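Local coordinates for protein salt-tolerant glutaminase (Micrococcus luteus, PDB 3AGD) that probably catalyses the hydrolysis of L-glutamine to L-glutamate and ammonium, as a salt-tolerant member of the glutaminase family, at residues M1-P6 with R49-G54; D7-L12 with F39-A44; R326-L331 with T406-L411. All coordinates share one frame; numbering follows the deposited sequence.

Contact 1: residues M1-P6 with R49-G54; sequences MRHPIP and RLHCAG
His51 reaches out from the strand and sets its CE1 over the middle of the His3 ring, 3.6 Å from His3 CD2. The two imidazoles are inclined at 38°, an oblique meeting that is neither a parallel stack nor edge-to-face. His3 is itself the N-cap of helix 4-16: with CG anti to the backbone N (chi1 -157°), the ring folds back along the first turn, and ND1 accepts from Ile5 N at 3.2 Å, with the donor practically in the ring plane. That bond helps set the rotation of the ring, and NE2 is weakly hydrogen-bonded to Asp345 of the second subunit.

Ile5 lies over a face of the His51 ring as a CH-pi contact, its CB 4.2 Å from the ring centroid, while Ile5 CG2 touches His51 CB at 3.7 Å. Pro6 comes in at a slant, CG to His51 ND1 at 3.8 Å. A water donates to both Pro6 O and Cys52 O, 2.8 Å from the latter, linking helix and strand backbones.

The polar end of His51 is held from outside: NE2 is hydrogen-bonded to Glu341 of the second subunit, so the histidine pair lies at an interface between subunits. Strand 50-54 is an outermost strand of its antiparallel sheet, beside strand 40-44, and the start of helix 4-16 rests on the sheet face from which His51 and Ala53 project.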
loop_
_atom_site.group_PDB
_atom_site.type_symbol
_atom_site.label_atom_id
_atom_site.label_comp_id
_atom_site.label_asym_id
_atom_site.label_seq_id
_atom_site.Cartn_x
_atom_site.Cartn_y
_atom_site.Cartn_z
ATOM N N MET A 1 23.178 -5.535 -23.787
ATOM C CA MET A 1 23.033 -6.456 -22.622
ATOM C C MET A 1 21.588 -6.918 -22.495
ATOM O O MET A 1 20.682 -6.337 -23.097
ATOM C CB MET A 1 23.428 -5.746 -21.330
ATOM C CG MET A 1 22.523 -4.572 -20.987
ATOM S SD MET A 1 22.878 -3.867 -19.374
ATOM C CE MET A 1 21.778 -4.830 -18.333
ATOM N N ARG A 2 21.380 -7.964 -21.702
ATOM C CA ARG A 2 20.041 -8.492 -21.475
ATOM C C ARG A 2 19.565 -8.107 -20.079
ATOM O O ARG A 2 20.333 -8.143 -19.115
ATOM C CB ARG A 2 20.027 -10.013 -21.614
ATOM C CG ARG A 2 20.456 -10.522 -22.974
ATOM C CD ARG A 2 19.820 -11.868 -23.250
ATOM N NE ARG A 2 20.015 -12.800 -22.144
ATOM C CZ ARG A 2 19.385 -13.964 -22.031
ATOM N NH1 ARG A 2 18.515 -14.341 -22.960
ATOM N NH2 ARG A 2 19.622 -14.751 -20.990
ATOM N N HIS A 3 18.294 -7.736 -19.978
ATOM C CA HIS A 3 17.712 -7.345 -18.701
ATOM C C HIS A 3 17.790 -8.532 -17.750
ATOM O O HIS A 3 17.410 -9.643 -18.104
ATOM C CB HIS A 3 16.259 -6.927 -18.910
ATOM C CG HIS A 3 15.734 -6.019 -17.844
ATOM N ND1 HIS A 3 15.600 -6.413 -16.531
ATOM C CD2 HIS A 3 15.331 -4.728 -17.896
ATOM C CE1 HIS A 3 15.137 -5.401 -15.818
ATOM N NE2 HIS A 3 14.965 -4.367 -16.624
ATOM N N PRO A 4 18.293 -8.318 -16.528
ATOM C CA PRO A 4 18.394 -9.429 -15.574
ATOM C C PRO A 4 17.078 -10.008 -15.036
ATOM O O PRO A 4 17.021 -11.189 -14.691
ATOM C CB PRO A 4 19.278 -8.854 -14.464
ATOM C CG PRO A 4 18.978 -7.403 -14.506
ATOM C CD PRO A 4 18.926 -7.103 -15.987
ATOM N N ILE A 5 16.026 -9.198 -14.970
ATOM C CA ILE A 5 14.753 -9.687 -14.445
ATOM C C ILE A 5 14.196 -10.902 -15.191
ATOM O O ILE A 5 13.685 -11.829 -14.567
ATOM C CB ILE A 5 13.701 -8.552 -14.381
ATOM C CG1 ILE A 5 14.126 -7.542 -13.309
ATOM C CG2 ILE A 5 12.320 -9.118 -14.025
ATOM C CD1 ILE A 5 13.178 -6.391 -13.129
ATOM N N PRO A 6 14.283 -10.915 -16.533
ATOM C CA PRO A 6 13.768 -12.070 -17.275
ATOM C C PRO A 6 14.583 -13.323 -16.939
ATOM O O PRO A 6 14.056 -14.436 -16.933
ATOM C CB PRO A 6 13.941 -11.647 -18.731
ATOM C CG PRO A 6 13.744 -10.170 -18.667
ATOM C CD PRO A 6 14.562 -9.795 -17.448
ATOM N N ARG A 49 7.322 -2.247 -19.631
ATOM C CA ARG A 49 8.119 -3.427 -19.917
ATOM C C ARG A 49 7.354 -4.684 -19.544
ATOM O O ARG A 49 6.480 -4.665 -18.676
ATOM C CB ARG A 49 9.441 -3.379 -19.145
ATOM C CG ARG A 49 10.285 -2.156 -19.455
ATOM C CD ARG A 49 10.485 -1.985 -20.957
ATOM N NE ARG A 49 11.086 -0.693 -21.277
ATOM C CZ ARG A 49 12.382 -0.417 -21.167
ATOM N NH1 ARG A 49 13.232 -1.348 -20.750
ATOM N NH2 ARG A 49 12.822 0.801 -21.456
ATOM N N LEU A 50 7.700 -5.777 -20.210
ATOM C CA LEU A 50 7.065 -7.060 -19.978
ATOM C C LEU A 50 8.157 -8.121 -19.870
ATOM O O LEU A 50 8.649 -8.631 -20.876
ATOM C CB LEU A 50 6.121 -7.373 -21.140
ATOM C CG LEU A 50 5.210 -8.594 -21.038
ATOM C CD1 LEU A 50 4.323 -8.486 -19.806
ATOM C CD2 LEU A 50 4.360 -8.686 -22.300
ATOM N N HIS A 51 8.551 -8.434 -18.640
ATOM C CA HIS A 51 9.583 -9.434 -18.402
ATOM C C HIS A 51 8.895 -10.773 -18.162
ATOM O O HIS A 51 8.044 -10.880 -17.278
ATOM C CB HIS A 51 10.417 -9.053 -17.171
ATOM C CG HIS A 51 10.901 -7.633 -17.179
ATOM N ND1 HIS A 51 11.629 -7.099 -18.221
ATOM C CD2 HIS A 51 10.766 -6.640 -16.267
ATOM C CE1 HIS A 51 11.921 -5.838 -17.951
ATOM N NE2 HIS A 51 11.410 -5.535 -16.772
ATOM N N CYS A 52 9.254 -11.792 -18.938
ATOM C CA CYS A 52 8.632 -13.099 -18.766
ATOM C C CYS A 52 9.578 -14.265 -18.958
ATOM O O CYS A 52 10.720 -14.094 -19.373
ATOM C CB CYS A 52 7.454 -13.271 -19.727
ATOM S SG CYS A 52 7.081 -11.846 -20.738
ATOM N N ALA A 53 9.073 -15.458 -18.662
ATOM C CA ALA A 53 9.834 -16.694 -18.791
ATOM C C ALA A 53 8.874 -17.879 -18.777
ATOM O O ALA A 53 7.746 -17.765 -18.292
ATOM C CB ALA A 53 10.833 -16.818 -17.647
ATOM N N GLY A 54 9.327 -19.009 -19.313
ATOM C CA GLY A 54 8.500 -20.202 -19.349
ATOM C C GLY A 54 7.360 -20.102 -20.341
ATOM O O GLY A 54 7.458 -19.383 -21.336
HETATM O O HOH W 1 13.163 -15.486 -19.811
#

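Contact 2: residues D7-L12 with F39-A44; sequences DYLASL and FGIALA
Leu9 rests on Ile41 and Leu43, and this apolar packing is the substance of the contact. The Leu9 side chain stands roughly perpendicular to that of Ile41, and its two methyls divide the work. Leu9 CD2 meets Ile41 CD1 at 3.8 Å, while CD1 reaches in the direction of the next inward-facing residue and lies 4.1 Å from Leu43 CG. Nearer the backbone, Leu9 CB is 3.9 Å from Ile41 CG2, so Ile41 is touched by both the root and the end of the leucine. In Ile41, CG1 is anti to the backbone N (chi1 -173°) and the chain continues extended to CD1; this brings the terminal methyl to where both Leu9 and Leu12 can meet it. Leu12 CD2 approaches Ile41 CD1 more loosely, at 4.4 Å.

One polar atom comes near, at a loose 4.4 Å: Leu12 O, which approaches Phe39 CE2 obliquely, at the end of the contact where strand 40-44 begins.

The backbones stay well apart, and their bonding is local to each element. Inside the helix, Leu12 N donates to Tyr8 O at 2.9 Å. Both edges of strand 40-44 are paired within the sheet: Ile41 with Ala53 on one side, Gly40 with Phe278 on the other.

Helix 7-12 runs nearly antiparallel to strand 40-44, the segment axes inclined at 155° and 9.0 Å apart. The layer is completed by helix 289-301, whose Leu298 touches both Tyr8 and Leu43. Across the sheet, Ala42 and Ala44 pack on helix 201-212, so strand 40-44 is sandwiched between helices on both faces, an alpha-beta-alpha arrangement consistent with the beta-lactamase clan.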
loop_
_atom_site.group_PDB
_atom_site.type_symbol
_atom_site.label_atom_id
_atom_site.label_comp_id
_atom_site.label_asym_id
_atom_site.label_seq_id
_atom_site.Cartn_x
_atom_site.Cartn_y
_atom_site.Cartn_z
ATOM N N ASP A 7 15.872 -13.127 -16.665
ATOM C CA ASP A 7 16.762 -14.229 -16.309
ATOM C C ASP A 7 16.376 -14.750 -14.930
ATOM O O ASP A 7 16.399 -15.956 -14.676
ATOM C CB ASP A 7 18.217 -13.757 -16.311
ATOM C CG ASP A 7 18.768 -13.572 -17.717
ATOM O OD1 ASP A 7 19.889 -13.037 -17.851
ATOM O OD2 ASP A 7 18.085 -13.968 -18.687
ATOM N N TYR A 8 16.025 -13.828 -14.039
ATOM C CA TYR A 8 15.596 -14.198 -12.700
ATOM C C TYR A 8 14.365 -15.094 -12.818
ATOM O O TYR A 8 14.279 -16.147 -12.187
ATOM C CB TYR A 8 15.221 -12.958 -11.890
ATOM C CG TYR A 8 14.393 -13.300 -10.674
ATOM C CD1 TYR A 8 14.993 -13.764 -9.505
ATOM C CD2 TYR A 8 13.000 -13.243 -10.723
ATOM C CE1 TYR A 8 14.226 -14.170 -8.417
ATOM C CE2 TYR A 8 12.224 -13.648 -9.642
ATOM C CZ TYR A 8 12.843 -14.113 -8.496
ATOM O OH TYR A 8 12.077 -14.550 -7.442
ATOM N N LEU A 9 13.404 -14.654 -13.624
ATOM C CA LEU A 9 12.173 -15.408 -13.824
ATOM C C LEU A 9 12.465 -16.780 -14.419
ATOM O O LEU A 9 11.909 -17.787 -13.975
ATOM C CB LEU A 9 11.214 -14.632 -14.734
ATOM C CG LEU A 9 10.676 -13.309 -14.165
ATOM C CD1 LEU A 9 9.746 -12.660 -15.173
ATOM C CD2 LEU A 9 9.945 -13.562 -12.854
ATOM N N ALA A 10 13.342 -16.815 -15.420
ATOM C CA ALA A 10 13.712 -18.066 -16.069
ATOM C C ALA A 10 14.270 -19.040 -15.038
ATOM O O ALA A 10 13.964 -20.231 -15.071
ATOM C CB ALA A 10 14.743 -17.807 -17.167
ATOM N N SER A 11 15.087 -18.527 -14.120
ATOM C CA SER A 11 15.677 -19.353 -13.069
ATOM C C SER A 11 14.601 -19.810 -12.094
ATOM O O SER A 11 14.600 -20.954 -11.642
ATOM C CB SER A 11 16.743 -18.568 -12.301
ATOM O OG SER A 11 17.755 -18.105 -13.171
ATOM N N LEU A 12 13.687 -18.906 -11.766
ATOM C CA LEU A 12 12.605 -19.229 -10.848
ATOM C C LEU A 12 11.753 -20.350 -11.433
ATOM O O LEU A 12 11.382 -21.289 -10.734
ATOM C CB LEU A 12 11.741 -17.996 -10.594
ATOM C CG LEU A 12 10.714 -18.181 -9.476
ATOM C CD1 LEU A 12 11.448 -18.501 -8.177
ATOM C CD2 LEU A 12 9.875 -16.927 -9.327
ATOM N N PHE A 39 4.352 -24.192 -17.147
ATOM C CA PHE A 39 4.669 -23.226 -16.100
ATOM C C PHE A 39 5.218 -21.934 -16.706
ATOM O O PHE A 39 6.320 -21.912 -17.256
ATOM C CB PHE A 39 5.698 -23.853 -15.149
ATOM C CG PHE A 39 5.978 -23.045 -13.906
ATOM C CD1 PHE A 39 5.136 -22.013 -13.507
ATOM C CD2 PHE A 39 7.078 -23.350 -13.107
ATOM C CE1 PHE A 39 5.382 -21.299 -12.338
ATOM C CE2 PHE A 39 7.334 -22.641 -11.932
ATOM C CZ PHE A 39 6.481 -21.612 -11.548
ATOM N N GLY A 40 4.440 -20.863 -16.607
ATOM C CA GLY A 40 4.864 -19.588 -17.151
ATOM C C GLY A 40 4.656 -18.442 -16.182
ATOM O O GLY A 40 3.827 -18.524 -15.271
ATOM N N ILE A 41 5.403 -17.362 -16.384
ATOM C CA ILE A 41 5.311 -16.198 -15.520
ATOM C C ILE A 41 5.644 -14.927 -16.299
ATOM O O ILE A 41 6.456 -14.951 -17.221
ATOM C CB ILE A 41 6.284 -16.338 -14.333
ATOM C CG1 ILE A 41 6.069 -15.199 -13.338
ATOM C CG2 ILE A 41 7.719 -16.333 -14.841
ATOM C CD1 ILE A 41 6.719 -15.462 -12.001
ATOM N N ALA A 42 5.016 -13.818 -15.922
ATOM C CA ALA A 42 5.256 -12.551 -16.597
ATOM C C ALA A 42 5.014 -11.378 -15.664
ATOM O O ALA A 42 4.107 -11.411 -14.826
ATOM C CB ALA A 42 4.352 -12.428 -17.821
ATOM N N LEU A 43 5.833 -10.343 -15.811
ATOM C CA LEU A 43 5.706 -9.141 -15.005
ATOM C C LEU A 43 5.554 -7.960 -15.947
ATOM O O LEU A 43 6.334 -7.812 -16.882
ATOM C CB LEU A 43 6.950 -8.928 -14.138
ATOM C CG LEU A 43 7.383 -10.017 -13.153
ATOM C CD1 LEU A 43 8.586 -9.515 -12.363
ATOM C CD2 LEU A 43 6.245 -10.367 -12.214
ATOM N N ALA A 44 4.539 -7.135 -15.707
ATOM C CA ALA A 44 4.297 -5.948 -16.518
ATOM C C ALA A 44 4.516 -4.761 -15.597
ATOM O O ALA A 44 3.845 -4.631 -14.577
ATOM C CB ALA A 44 2.877 -5.947 -17.051
#

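Contact 3: residues R326-L331 with T406-L411; sequences RVFLHL and TVVLNL
Arg326 lies alongside Thr406 at the start of two parallel strands, its guanidinium laid flat over the threonine methyl, with CG2 3.7 Å from NH1. A bend at chi3 (46°) folds the group over that methyl and carries NH2 to Val408 CG2. Farther along the same face, Asn410 CB sits over the centre of the His330 ring, 3.4 Å from its centroid, and the amide plane is only 5° from that of the imidazole, so the two are stacked. At the far end of the pair, Leu331 CD1 touches Leu409 CD2 and Leu411 CD2, each at 3.6 Å.

The backbone ladder sets this register. Val327 N donates to Thr406 O, Val327 O accepts from Val408 N at 2.7 Å, and the alternation runs on to Leu331 N and Asn410 O.

A second shell orients the polar ends: the Asn410 amide is held by Glu442 through ND2 and by Ala412 N through OD1, while Phe319 stacks on His330. Strand 317-323 flanks 326-332, and strand 438-442 flanks 406-417. Helix 337-349 packs against Leu329 and Leu331, within a mixed sheet and helix layer consistent with the STAS domain.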
loop_
_atom_site.group_PDB
_atom_site.type_symbol
_atom_site.label_atom_id
_atom_site.label_comp_id
_atom_site.label_asym_id
_atom_site.label_seq_id
_atom_site.Cartn_x
_atom_site.Cartn_y
_atom_site.Cartn_z
ATOM N N ARG A 326 17.074 35.568 -7.108
ATOM C CA ARG A 326 16.113 34.581 -7.564
ATOM C C ARG A 326 16.480 33.139 -7.278
ATOM O O ARG A 326 17.649 32.755 -7.266
ATOM C CB ARG A 326 15.794 34.756 -9.052
ATOM C CG ARG A 326 16.850 34.316 -10.040
ATOM C CD ARG A 326 16.217 34.292 -11.431
ATOM N NE ARG A 326 15.437 35.506 -11.670
ATOM C CZ ARG A 326 14.528 35.646 -12.630
ATOM N NH1 ARG A 326 13.873 36.796 -12.761
ATOM N NH2 ARG A 326 14.266 34.637 -13.455
ATOM N N VAL A 327 15.441 32.354 -7.041
ATOM C CA VAL A 327 15.567 30.947 -6.729
ATOM C C VAL A 327 14.946 30.102 -7.843
ATOM O O VAL A 327 13.894 30.445 -8.382
ATOM C CB VAL A 327 14.862 30.658 -5.387
ATOM C CG1 VAL A 327 14.761 29.164 -5.147
ATOM C CG2 VAL A 327 15.630 31.337 -4.253
ATOM N N PHE A 328 15.616 29.012 -8.204
ATOM C CA PHE A 328 15.104 28.117 -9.234
ATOM C C PHE A 328 14.712 26.835 -8.527
ATOM O O PHE A 328 15.555 26.137 -7.961
ATOM C CB PHE A 328 16.170 27.828 -10.294
ATOM C CG PHE A 328 16.767 29.064 -10.889
ATOM C CD1 PHE A 328 17.574 29.895 -10.119
ATOM C CD2 PHE A 328 16.470 29.438 -12.192
ATOM C CE1 PHE A 328 18.078 31.081 -10.635
ATOM C CE2 PHE A 328 16.969 30.626 -12.723
ATOM C CZ PHE A 328 17.772 31.452 -11.941
ATOM N N LEU A 329 13.420 26.545 -8.543
ATOM C CA LEU A 329 12.896 25.361 -7.889
ATOM C C LEU A 329 12.341 24.424 -8.963
ATOM O O LEU A 329 11.293 24.695 -9.547
ATOM C CB LEU A 329 11.789 25.781 -6.922
ATOM C CG LEU A 329 11.354 24.866 -5.775
ATOM C CD1 LEU A 329 10.078 25.443 -5.181
ATOM C CD2 LEU A 329 11.102 23.455 -6.257
ATOM N N HIS A 330 13.048 23.330 -9.226
ATOM C CA HIS A 330 12.608 22.368 -10.232
ATOM C C HIS A 330 11.990 21.112 -9.609
ATOM O O HIS A 330 12.604 20.459 -8.761
ATOM C CB HIS A 330 13.781 21.985 -11.134
ATOM C CG HIS A 330 14.153 23.045 -12.124
ATOM N ND1 HIS A 330 14.394 24.352 -11.760
ATOM C CD2 HIS A 330 14.320 22.992 -13.468
ATOM C CE1 HIS A 330 14.693 25.060 -12.836
ATOM N NE2 HIS A 330 14.654 24.258 -13.884
ATOM N N LEU A 331 10.772 20.788 -10.042
ATOM C CA LEU A 331 10.040 19.629 -9.548
ATOM C C LEU A 331 10.122 18.473 -10.546
ATOM O O LEU A 331 10.529 18.665 -11.692
ATOM C CB LEU A 331 8.575 20.012 -9.302
ATOM C CG LEU A 331 8.348 21.250 -8.425
ATOM C CD1 LEU A 331 6.861 21.447 -8.172
ATOM C CD2 LEU A 331 9.087 21.077 -7.105
ATOM N N THR A 406 12.452 36.518 -6.829
ATOM C CA THR A 406 11.816 35.691 -7.838
ATOM C C THR A 406 12.082 34.205 -7.640
ATOM O O THR A 406 13.194 33.791 -7.315
ATOM C CB THR A 406 12.278 36.086 -9.261
ATOM O OG1 THR A 406 11.888 37.438 -9.531
ATOM C CG2 THR A 406 11.644 35.178 -10.302
ATOM N N VAL A 407 11.035 33.413 -7.827
ATOM C CA VAL A 407 11.134 31.971 -7.718
ATOM C C VAL A 407 10.642 31.407 -9.039
ATOM O O VAL A 407 9.499 31.639 -9.436
ATOM C CB VAL A 407 10.259 31.407 -6.562
ATOM C CG1 VAL A 407 10.169 29.884 -6.664
ATOM C CG2 VAL A 407 10.864 31.786 -5.213
ATOM N N VAL A 408 11.522 30.703 -9.738
ATOM C CA VAL A 408 11.158 30.080 -11.002
ATOM C C VAL A 408 10.695 28.667 -10.646
ATOM O O VAL A 408 11.476 27.870 -10.129
ATOM C CB VAL A 408 12.371 29.992 -11.957
ATOM C CG1 VAL A 408 11.970 29.314 -13.255
ATOM C CG2 VAL A 408 12.910 31.386 -12.237
ATOM N N LEU A 409 9.422 28.373 -10.893
ATOM C CA LEU A 409 8.870 27.053 -10.598
ATOM C C LEU A 409 8.805 26.247 -11.897
ATOM O O LEU A 409 7.874 26.408 -12.683
ATOM C CB LEU A 409 7.463 27.189 -10.008
ATOM C CG LEU A 409 7.062 26.234 -8.874
ATOM C CD1 LEU A 409 5.546 26.261 -8.708
ATOM C CD2 LEU A 409 7.527 24.819 -9.179
ATOM N N ASN A 410 9.787 25.376 -12.112
ATOM C CA ASN A 410 9.841 24.569 -13.330
ATOM C C ASN A 410 9.244 23.165 -13.168
ATOM O O ASN A 410 9.705 22.368 -12.344
ATOM C CB ASN A 410 11.289 24.463 -13.811
ATOM C CG ASN A 410 11.406 23.745 -15.136
ATOM O OD1 ASN A 410 11.123 22.550 -15.238
ATOM N ND2 ASN A 410 11.818 24.477 -16.168
ATOM N N LEU A 411 8.234 22.865 -13.982
ATOM C CA LEU A 411 7.538 21.580 -13.936
ATOM C C LEU A 411 7.835 20.667 -15.135
ATOM O O LEU A 411 7.168 19.647 -15.323
ATOM C CB LEU A 411 6.025 21.826 -13.862
ATOM C CG LEU A 411 5.532 22.911 -12.900
ATOM C CD1 LEU A 411 4.031 23.059 -13.039
ATOM C CD2 LEU A 411 5.905 22.563 -11.477
HETATM O O HOH W 2 14.331 38.744 -9.930
HETATM O O HOH W 3 11.598 20.138 -13.838
#

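Overall arrangement
From the N terminus, helix 4-16 leads into strands 40-44 and 50-54. Contact 2 closes the inner loop, and contact 1 closes a wider one around it, so the two are nested. They adjoin directly, centres 7 Å apart, and pin successive parts of one helix to neighbouring strands of the five-stranded antiparallel sheet of the glutaminase region. Contact 3 follows in series, closing a loop about half helical between two parallel strands in the C-terminal STAS region. Its nearest atoms lie about 20 Å from contact 1 and about 24 Å from contact 2, and it joins strands of a different, mixed sheet.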